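Local coordinates for exoribonuclease II, mitochondrial (Candida glabrata, PDB 6F3H), which degrades RNA from the 3' end as the RNB-family exoribonuclease of the mitochondrial RNA degradosome, the mtEXO complex, in which it is tightly coupled to a helicase, at residues S165-F170 / T245-P250. The protein carries 1 engineered substitution. Sequence-based numbering, arbitrary orientation.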
loop_
_atom_site.group_PDB
_atom_site.type_symbol
_atom_site.label_atom_id
_atom_site.label_comp_id
_atom_site.label_asym_id
_atom_site.label_seq_id
_atom_site.Cartn_x
_atom_site.Cartn_y
_atom_site.Cartn_z
ATOM N N SER A 165 -5.830 -18.733 -1.090
ATOM C CA SER A 165 -5.002 -17.871 -1.922
ATOM C C SER A 165 -3.672 -17.602 -1.237
ATOM O O SER A 165 -3.628 -17.373 -0.027
ATOM C CB SER A 165 -5.750 -16.559 -2.181
ATOM O OG SER A 165 -4.893 -15.513 -2.601
ATOM N N LYS A 166 -2.580 -17.647 -2.014
ATOM C CA LYS A 166 -1.217 -17.437 -1.496
ATOM C C LYS A 166 -0.366 -16.680 -2.507
ATOM O O LYS A 166 -0.217 -17.124 -3.649
ATOM C CB LYS A 166 -0.503 -18.747 -1.168
ATOM C CG LYS A 166 0.996 -18.512 -1.065
ATOM C CD LYS A 166 1.851 -19.699 -1.410
ATOM C CE LYS A 166 2.403 -20.337 -0.157
ATOM N NZ LYS A 166 3.197 -21.546 -0.523
ATOM N N HIS A 167 0.230 -15.572 -2.079
ATOM C CA HIS A 167 0.951 -14.721 -3.006
ATOM C C HIS A 167 2.356 -15.221 -3.262
ATOM O O HIS A 167 2.941 -15.951 -2.462
ATOM C CB HIS A 167 1.033 -13.293 -2.483
ATOM C CG HIS A 167 -0.212 -12.501 -2.725
ATOM N ND1 HIS A 167 -0.258 -11.417 -3.581
ATOM C CD2 HIS A 167 -1.468 -12.661 -2.247
ATOM C CE1 HIS A 167 -1.490 -10.940 -3.611
ATOM N NE2 HIS A 167 -2.243 -11.679 -2.813
ATOM N N VAL A 168 2.915 -14.781 -4.391
ATOM C CA VAL A 168 4.329 -14.982 -4.673
ATOM C C VAL A 168 4.872 -13.745 -5.364
ATOM O O VAL A 168 4.190 -13.104 -6.173
ATOM C CB VAL A 168 4.623 -16.228 -5.532
ATOM C CG1 VAL A 168 3.951 -17.434 -4.972
ATOM C CG2 VAL A 168 4.177 -16.003 -6.942
ATOM N N ASN A 169 6.118 -13.416 -5.021
ATOM C CA ASN A 169 6.830 -12.368 -5.722
ATOM C C ASN A 169 6.753 -12.662 -7.202
ATOM O O ASN A 169 6.915 -13.805 -7.632
ATOM C CB ASN A 169 8.287 -12.299 -5.264
ATOM C CG ASN A 169 9.103 -11.291 -6.057
ATOM O OD1 ASN A 169 8.555 -10.338 -6.629
ATOM N ND2 ASN A 169 10.420 -11.512 -6.117
ATOM N N PHE A 170 6.403 -11.655 -7.975
ATOM C CA PHE A 170 6.278 -11.911 -9.393
ATOM C C PHE A 170 7.631 -12.194 -10.036
ATOM O O PHE A 170 7.705 -12.934 -11.019
ATOM C CB PHE A 170 5.591 -10.731 -10.038
ATOM C CG PHE A 170 5.142 -11.005 -11.402
ATOM C CD1 PHE A 170 3.930 -11.625 -11.621
ATOM C CD2 PHE A 170 5.925 -10.657 -12.479
ATOM C CE1 PHE A 170 3.499 -11.896 -12.903
ATOM C CE2 PHE A 170 5.500 -10.920 -13.768
ATOM C CZ PHE A 170 4.280 -11.544 -13.978
ATOM N N THR A 245 3.475 -8.808 -7.234
ATOM C CA THR A 245 3.088 -10.075 -6.655
ATOM C C THR A 245 1.834 -10.541 -7.370
ATOM O O THR A 245 1.169 -9.760 -8.063
ATOM C CB THR A 245 2.871 -9.914 -5.159
ATOM O OG1 THR A 245 2.729 -11.199 -4.535
ATOM C CG2 THR A 245 1.637 -9.050 -4.933
ATOM N N VAL A 246 1.541 -11.829 -7.228
ATOM C CA VAL A 246 0.285 -12.387 -7.723
ATOM C C VAL A 246 -0.123 -13.546 -6.832
ATOM O O VAL A 246 0.708 -14.341 -6.398
ATOM C CB VAL A 246 0.430 -12.832 -9.190
ATOM C CG1 VAL A 246 1.527 -13.872 -9.315
ATOM C CG2 VAL A 246 -0.886 -13.346 -9.739
ATOM N N ALA A 247 -1.412 -13.653 -6.580
ATOM C CA ALA A 247 -1.910 -14.756 -5.785
ATOM C C ALA A 247 -1.896 -16.041 -6.603
ATOM O O ALA A 247 -2.102 -16.031 -7.817
ATOM C CB ALA A 247 -3.332 -14.453 -5.305
ATOM N N VAL A 248 -1.629 -17.151 -5.931
ATOM C CA VAL A 248 -1.741 -18.479 -6.515
ATOM C C VAL A 248 -2.965 -19.131 -5.881
ATOM O O VAL A 248 -2.902 -19.614 -4.748
ATOM C CB VAL A 248 -0.476 -19.305 -6.279
ATOM C CG1 VAL A 248 -0.559 -20.627 -7.003
ATOM C CG2 VAL A 248 0.723 -18.511 -6.672
ATOM N N LEU A 249 -4.063 -19.164 -6.590
ATOM C CA LEU A 249 -5.322 -19.651 -6.039
ATOM C C LEU A 249 -5.359 -21.177 -6.032
ATOM O O LEU A 249 -4.856 -21.812 -6.959
ATOM C CB LEU A 249 -6.488 -19.106 -6.844
ATOM C CG LEU A 249 -6.368 -17.608 -7.105
ATOM C CD1 LEU A 249 -7.509 -17.140 -7.935
ATOM C CD2 LEU A 249 -6.343 -16.869 -5.807
ATOM N N PRO A 250 -5.959 -21.784 -5.009
ATOM C CA PRO A 250 -5.936 -23.248 -4.902
ATOM C C PRO A 250 -6.733 -23.935 -6.010
ATOM O O PRO A 250 -7.826 -23.512 -6.402
ATOM C CB PRO A 250 -6.551 -23.507 -3.525
ATOM C CG PRO A 250 -7.501 -22.362 -3.358
ATOM C CD PRO A 250 -6.857 -21.172 -4.011
#
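A small three-stranded antiparallel sheet, remote from the magnesium site, is completed here: strand 166-169 runs along the edge of strand 242-248, whose other neighbour is strand 231-237. Val168 and Val246 form a hydrogen-bonded pair, with Val168 N giving to Val246 O at 3.0 Å and Val246 N returning to Val168 O at 3.1 Å. Further along, Val248 N gives to Lys166 O at 2.7 Å, while the return bond from Lys166 N to Val248 O is weak.

On one face the valines meet: Val168 CG1 lies 3.8 Å from Val248 CG2, and Val168 CG2 packs beside Val246 CG1. That same Val246 methyl also touches CD1 at the edge of the Phe170 ring, where the chain turns into helix 170-178.

The opposite face carries His167, opposite Ala247 in a non-hydrogen-bonded pair. Ala247 CB sits over one face of the His167 ring, 4.1 Å from its centroid, a CH-pi contact. His167 NE2 bonds weakly to Asp359 OD1, and helix 725-761 packs against His167 through Ile741. With chi1 at -169°, Thr245 holds OG1 anti to its own N, at the imidazole edge, where it shares a hydrogen bond of 3.1 Å with His167 ND1.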